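Local coordinates for class II aldolase/adducin domain protein (Pseudomonas syringae pv. phaseolicola 1448A, PDB 3OCR) that belongs to the class II aldolase/adducin family, its molecular role being uncertain, with actin filament binding assigned only tentatively, at residues G108-H120 / L167-D181. Numbering follows the deposited sequence. Where two conformers were deposited one is given.
Sequences GYVIHSAIHAARH and LDLSERERLVADLGD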
loop_
_atom_site.group_PDB
_atom_site.type_symbol
_atom_site.label_atom_id
_atom_site.label_comp_id
_atom_site.label_asym_id
_atom_site.label_seq_id
_atom_site.Cartn_x
_atom_site.Cartn_y
_atom_site.Cartn_z
ATOM N N GLY A 108 16.046 -0.416 25.145
ATOM C CA GLY A 108 15.549 0.515 24.120
ATOM C C GLY A 108 15.668 1.986 24.514
ATOM O O GLY A 108 15.642 2.861 23.659
ATOM N N TYR A 109 15.770 2.253 25.817
ATOM C CA TYR A 109 15.872 3.614 26.347
ATOM C C TYR A 109 17.275 4.235 26.278
ATOM O O TYR A 109 17.431 5.460 26.385
ATOM C CB TYR A 109 15.382 3.634 27.798
ATOM C CG TYR A 109 15.455 4.981 28.495
ATOM C CD1 TYR A 109 14.633 6.043 28.108
ATOM C CD2 TYR A 109 16.322 5.185 29.574
ATOM C CE1 TYR A 109 14.695 7.301 28.771
ATOM C CE2 TYR A 109 16.394 6.438 30.226
ATOM C CZ TYR A 109 15.573 7.479 29.824
ATOM O OH TYR A 109 15.621 8.698 30.488
ATOM N N VAL A 110 18.289 3.399 26.129
ATOM C CA VAL A 110 19.668 3.871 26.109
ATOM C C VAL A 110 19.937 4.961 25.064
ATOM O O VAL A 110 20.610 5.951 25.357
ATOM C CB VAL A 110 20.644 2.696 25.933
ATOM C CG1 VAL A 110 22.070 3.209 25.666
ATOM C CG2 VAL A 110 20.609 1.787 27.197
ATOM N N ILE A 111 19.418 4.793 23.853
ATOM C CA ILE A 111 19.612 5.828 22.829
ATOM C C ILE A 111 18.984 7.168 23.235
ATOM O O ILE A 111 19.590 8.211 23.072
ATOM C CB ILE A 111 19.158 5.366 21.410
ATOM C CG1 ILE A 111 19.552 6.425 20.372
ATOM C CG2 ILE A 111 17.647 5.008 21.365
ATOM C CD1 ILE A 111 19.810 5.855 18.983
ATOM N N HIS A 112 17.782 7.113 23.795
ATOM C CA HIS A 112 17.098 8.288 24.286
ATOM C C HIS A 112 17.918 8.963 25.380
ATOM O O HIS A 112 18.163 10.169 25.318
ATOM C CB HIS A 112 15.680 7.913 24.734
ATOM C CG HIS A 112 14.841 7.396 23.603
ATOM N ND1 HIS A 112 14.120 8.229 22.772
ATOM C CD2 HIS A 112 14.679 6.141 23.113
ATOM C CE1 HIS A 112 13.525 7.505 21.840
ATOM N NE2 HIS A 112 13.846 6.235 22.023
ATOM N N SER A 113 18.366 8.164 26.348
ATOM C CA SER A 113 19.198 8.637 27.448
ATOM C C SER A 113 20.489 9.312 26.951
ATOM O O SER A 113 20.850 10.397 27.410
ATOM C CB SER A 113 19.563 7.455 28.349
ATOM O OG SER A 113 20.322 7.934 29.436
ATOM N N ALA A 114 21.183 8.666 26.020
ATOM C CA ALA A 114 22.434 9.233 25.487
ATOM C C ALA A 114 22.208 10.612 24.864
ATOM O O ALA A 114 22.976 11.556 25.118
ATOM C CB ALA A 114 23.072 8.284 24.460
ATOM N N ILE A 115 21.160 10.736 24.051
ATOM C CA ILE A 115 20.874 12.009 23.381
ATOM C C ILE A 115 20.376 13.092 24.350
ATOM O O ILE A 115 20.905 14.200 24.334
ATOM C CB ILE A 115 19.902 11.857 22.162
ATOM C CG1 ILE A 115 20.407 10.807 21.157
ATOM C CG2 ILE A 115 19.697 13.205 21.463
ATOM C CD1 ILE A 115 21.860 11.035 20.623
ATOM N N HIS A 116 19.380 12.771 25.186
ATOM C CA HIS A 116 18.880 13.715 26.193
ATOM C C HIS A 116 19.968 14.280 27.124
ATOM O O HIS A 116 19.945 15.459 27.514
ATOM C CB HIS A 116 17.749 13.088 27.035
ATOM C CG HIS A 116 16.408 13.097 26.358
ATOM N ND1 HIS A 116 15.764 14.262 25.991
ATOM C CD2 HIS A 116 15.579 12.086 26.006
ATOM C CE1 HIS A 116 14.606 13.965 25.427
ATOM N NE2 HIS A 116 14.476 12.651 25.413
ATOM N N ALA A 117 20.916 13.437 27.503
ATOM C CA ALA A 117 21.985 13.877 28.387
ATOM C C ALA A 117 22.912 14.845 27.662
ATOM O O ALA A 117 23.334 15.865 28.224
ATOM C CB ALA A 117 22.760 12.681 28.905
ATOM N N ALA A 118 23.218 14.535 26.409
ATOM C CA ALA A 118 24.157 15.336 25.614
ATOM C C ALA A 118 23.586 16.650 25.103
ATOM O O ALA A 118 24.328 17.596 24.837
ATOM C CB ALA A 118 24.680 14.517 24.439
ATOM N N ARG A 119 22.269 16.708 24.960
ATOM C CA ARG A 119 21.620 17.822 24.293
ATOM C C ARG A 119 20.401 18.232 25.114
ATOM O O ARG A 119 19.298 17.755 24.881
ATOM C CB ARG A 119 21.229 17.395 22.871
ATOM C CG ARG A 119 22.428 17.167 21.924
ATOM C CD ARG A 119 22.990 18.515 21.497
ATOM N NE ARG A 119 21.889 19.262 20.895
ATOM C CZ ARG A 119 21.526 19.159 19.621
ATOM N NH1 ARG A 119 22.222 18.386 18.787
ATOM N NH2 ARG A 119 20.475 19.840 19.182
ATOM N N HIS A 120 20.618 19.110 26.094
ATOM C CA HIS A 120 19.554 19.571 27.001
ATOM C C HIS A 120 18.478 20.393 26.286
ATOM O O HIS A 120 17.363 20.561 26.793
ATOM C CB HIS A 120 20.145 20.368 28.174
ATOM C CG HIS A 120 20.775 19.504 29.223
ATOM N ND1 HIS A 120 21.461 20.017 30.301
ATOM C CD2 HIS A 120 20.828 18.154 29.350
ATOM C CE1 HIS A 120 21.905 19.024 31.049
ATOM N NE2 HIS A 120 21.530 17.882 30.496
ATOM N N LEU A 167 23.674 -0.564 22.487
ATOM C CA LEU A 167 24.463 0.639 22.374
ATOM C C LEU A 167 25.453 0.696 23.551
ATOM O O LEU A 167 25.097 1.115 24.653
ATOM C CB LEU A 167 23.516 1.840 22.347
ATOM C CG LEU A 167 24.007 3.282 22.190
ATOM C CD1 LEU A 167 24.888 3.471 20.975
ATOM C CD2 LEU A 167 22.799 4.194 22.101
ATOM N N ASP A 168 26.679 0.223 23.318
ATOM C CA ASP A 168 27.720 0.282 24.342
ATOM C C ASP A 168 28.320 1.680 24.387
ATOM O O ASP A 168 28.028 2.520 23.531
ATOM C CB ASP A 168 28.796 -0.827 24.193
ATOM C CG ASP A 168 29.776 -0.607 23.013
ATOM O OD1 ASP A 168 30.202 0.542 22.728
ATOM O OD2 ASP A 168 30.155 -1.625 22.385
ATOM N N LEU A 169 29.145 1.907 25.399
ATOM C CA LEU A 169 29.734 3.202 25.696
ATOM C C LEU A 169 30.527 3.775 24.530
ATOM O O LEU A 169 30.416 4.959 24.232
ATOM C CB LEU A 169 30.645 3.057 26.913
ATOM C CG LEU A 169 31.061 4.317 27.663
ATOM C CD1 LEU A 169 29.854 5.019 28.300
ATOM C CD2 LEU A 169 32.073 3.901 28.703
ATOM N N SER A 170 31.327 2.928 23.887
ATOM C CA SER A 170 32.098 3.313 22.710
ATOM C C SER A 170 31.171 3.862 21.610
ATOM O O SER A 170 31.436 4.928 21.048
ATOM C CB SER A 170 32.893 2.112 22.199
ATOM O OG SER A 170 34.172 2.498 21.734
ATOM N N GLU A 171 30.077 3.151 21.329
ATOM C CA GLU A 171 29.094 3.625 20.360
ATOM C C GLU A 171 28.285 4.835 20.840
ATOM O O GLU A 171 27.986 5.707 20.033
ATOM C CB GLU A 171 28.136 2.519 19.898
ATOM C CG GLU A 171 27.337 2.949 18.639
ATOM C CD GLU A 171 26.187 2.030 18.273
ATOM O OE1 GLU A 171 26.042 0.941 18.902
ATOM O OE2 GLU A 171 25.417 2.415 17.352
ATOM N N ARG A 172 27.908 4.874 22.123
ATOM C CA ARG A 172 27.195 6.034 22.680
ATOM C C ARG A 172 27.964 7.337 22.400
ATOM O O ARG A 172 27.371 8.343 22.033
ATOM C CB ARG A 172 27.036 5.923 24.194
ATOM C CG ARG A 172 25.780 5.263 24.757
ATOM C CD ARG A 172 25.920 5.305 26.307
ATOM N NE ARG A 172 25.128 4.316 27.040
ATOM C CZ ARG A 172 25.567 3.110 27.410
ATOM N NH1 ARG A 172 26.793 2.711 27.100
ATOM N NH2 ARG A 172 24.764 2.288 28.081
ATOM N N GLU A 173 29.281 7.300 22.593
ATOM C CA GLU A 173 30.136 8.458 22.348
ATOM C C GLU A 173 30.063 8.879 20.876
ATOM O O GLU A 173 29.892 10.062 20.574
ATOM C CB GLU A 173 31.597 8.172 22.734
ATOM C CG GLU A 173 31.835 7.730 24.177
ATOM C CD GLU A 173 33.123 6.884 24.357
ATOM O OE1 GLU A 173 33.795 6.536 23.353
ATOM O OE2 GLU A 173 33.468 6.554 25.512
ATOM N N ARG A 174 30.191 7.904 19.972
ATOM C CA ARG A 174 30.177 8.168 18.533
ATOM C C ARG A 174 28.822 8.696 18.076
ATOM O O ARG A 174 28.754 9.563 17.197
ATOM C CB ARG A 174 30.570 6.915 17.748
ATOM C CG ARG A 174 32.087 6.691 17.634
ATOM C CD ARG A 174 32.412 5.543 16.673
ATOM N NE ARG A 174 32.083 4.243 17.268
ATOM C CZ ARG A 174 32.964 3.376 17.755
ATOM N NH1 ARG A 174 34.273 3.630 17.716
ATOM N NH2 ARG A 174 32.533 2.236 18.281
ATOM N N LEU A 175 27.752 8.193 18.697
ATOM C CA LEU A 175 26.387 8.603 18.361
ATOM C C LEU A 175 26.191 10.091 18.631
ATOM O O LEU A 175 25.603 10.806 17.802
ATOM C CB LEU A 175 25.374 7.784 19.156
ATOM C CG LEU A 175 23.893 8.126 19.122
ATOM C CD1 LEU A 175 23.260 7.704 17.793
ATOM C CD2 LEU A 175 23.213 7.394 20.280
ATOM N N VAL A 176 26.672 10.542 19.793
ATOM C CA VAL A 176 26.597 11.949 20.182
ATOM C C VAL A 176 27.514 12.797 19.275
ATOM O O VAL A 176 27.102 13.851 18.774
ATOM C CB VAL A 176 26.909 12.133 21.706
ATOM C CG1 VAL A 176 27.145 13.599 22.060
ATOM C CG2 VAL A 176 25.764 11.544 22.574
ATOM N N ALA A 177 28.736 12.319 19.035
ATOM C CA ALA A 177 29.658 13.004 18.135
ATOM C C ALA A 177 29.091 13.145 16.724
ATOM O O ALA A 177 29.189 14.213 16.124
ATOM C CB ALA A 177 31.023 12.301 18.109
ATOM N N ASP A 178 28.471 12.077 16.218
ATOM C CA ASP A 178 27.834 12.089 14.905
ATOM C C ASP A 178 26.670 13.087 14.830
ATOM O O ASP A 178 26.555 13.826 13.866
ATOM C CB ASP A 178 27.335 10.686 14.523
ATOM C CG ASP A 178 28.463 9.688 14.256
ATOM O OD1 ASP A 178 29.595 10.083 13.886
ATOM O OD2 ASP A 178 28.213 8.484 14.439
ATOM N N LEU A 179 25.793 13.098 15.829
ATOM C CA LEU A 179 24.686 14.039 15.825
ATOM C C LEU A 179 25.154 15.498 15.849
ATOM O O LEU A 179 24.610 16.358 15.123
ATOM C CB LEU A 179 23.767 13.758 17.012
ATOM C CG LEU A 179 22.525 14.640 17.125
ATOM C CD1 LEU A 179 21.563 14.323 15.979
ATOM C CD2 LEU A 179 21.859 14.393 18.463
ATOM N N GLY A 180 26.181 15.773 16.666
ATOM C CA GLY A 180 26.720 17.141 16.817
ATOM C C GLY A 180 25.598 18.081 17.215
ATOM O O GLY A 180 24.815 17.785 18.133
ATOM N N ASP A 181 25.495 19.188 16.486
ATOM C CA ASP A 181 24.516 20.242 16.766
ATOM C C ASP A 181 23.158 20.030 16.091
ATOM O O ASP A 181 22.247 20.833 16.287
ATOM C CB ASP A 181 25.079 21.604 16.346
ATOM C CG ASP A 181 26.215 22.065 17.234
ATOM O OD1 ASP A 181 26.407 21.465 18.309
ATOM O OD2 ASP A 181 26.917 23.028 16.864
HETATM O O HOH W 1 19.838 21.161 16.565
#
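Leu175 drops its CD2 methyl between Ile111 and Ile115 of the facing helix, 3.8 Å from Ile111 CG1 and 3.9 Å from Ile115 CD1, and both isoleucine side chains run across it at roughly right angles. Ile115 reaches this place although its CB does not point at the partner: chi1 of -54° sets CG1 anti to the carbonyl carbon and CG2 anti to the backbone N; CD1, at the end of the CG1 branch, meets Leu175, and CG2 meets Leu179 CD2. Toward the N-terminal ends, Leu167 CD2 lies 3.7 Å from Ile111 CA and also touches Val110 CG1. That same valine methyl sits 3.5 Å from Arg172 NE, approaching the guanidinium obliquely; the extended arginine chain crosses Val110 and lays CG against Ala114 CB. Near the other end, Ala118 CB rests against both methyls of Val176, 3.5 Å from CG1.

Past the last helical turns the contact turns polar. Arg119, its chain bent at chi2 and chi3, brings NH1 to Gly180 O (2.7 Å), a weak bond because its N-H...O angle is only 124°. Outside the two segments Asp121 forms a salt bridge with NH2 while Lys182 O accepts from NH1. Beneath, Leu175 and Leu179 rest on strand 184-187 and Ile115 on strand 124-128; Asp168 caps helix 169-179 through OD1 to Glu171 N. The axes of helices 110-118 and 169-179 approach to 9.8 Å with a crossing angle of -51°, their N-to-C directions nearer parallel than antiparallel: two neighbouring helices layered on the central mixed sheet of an AraD-like alpha/beta domain.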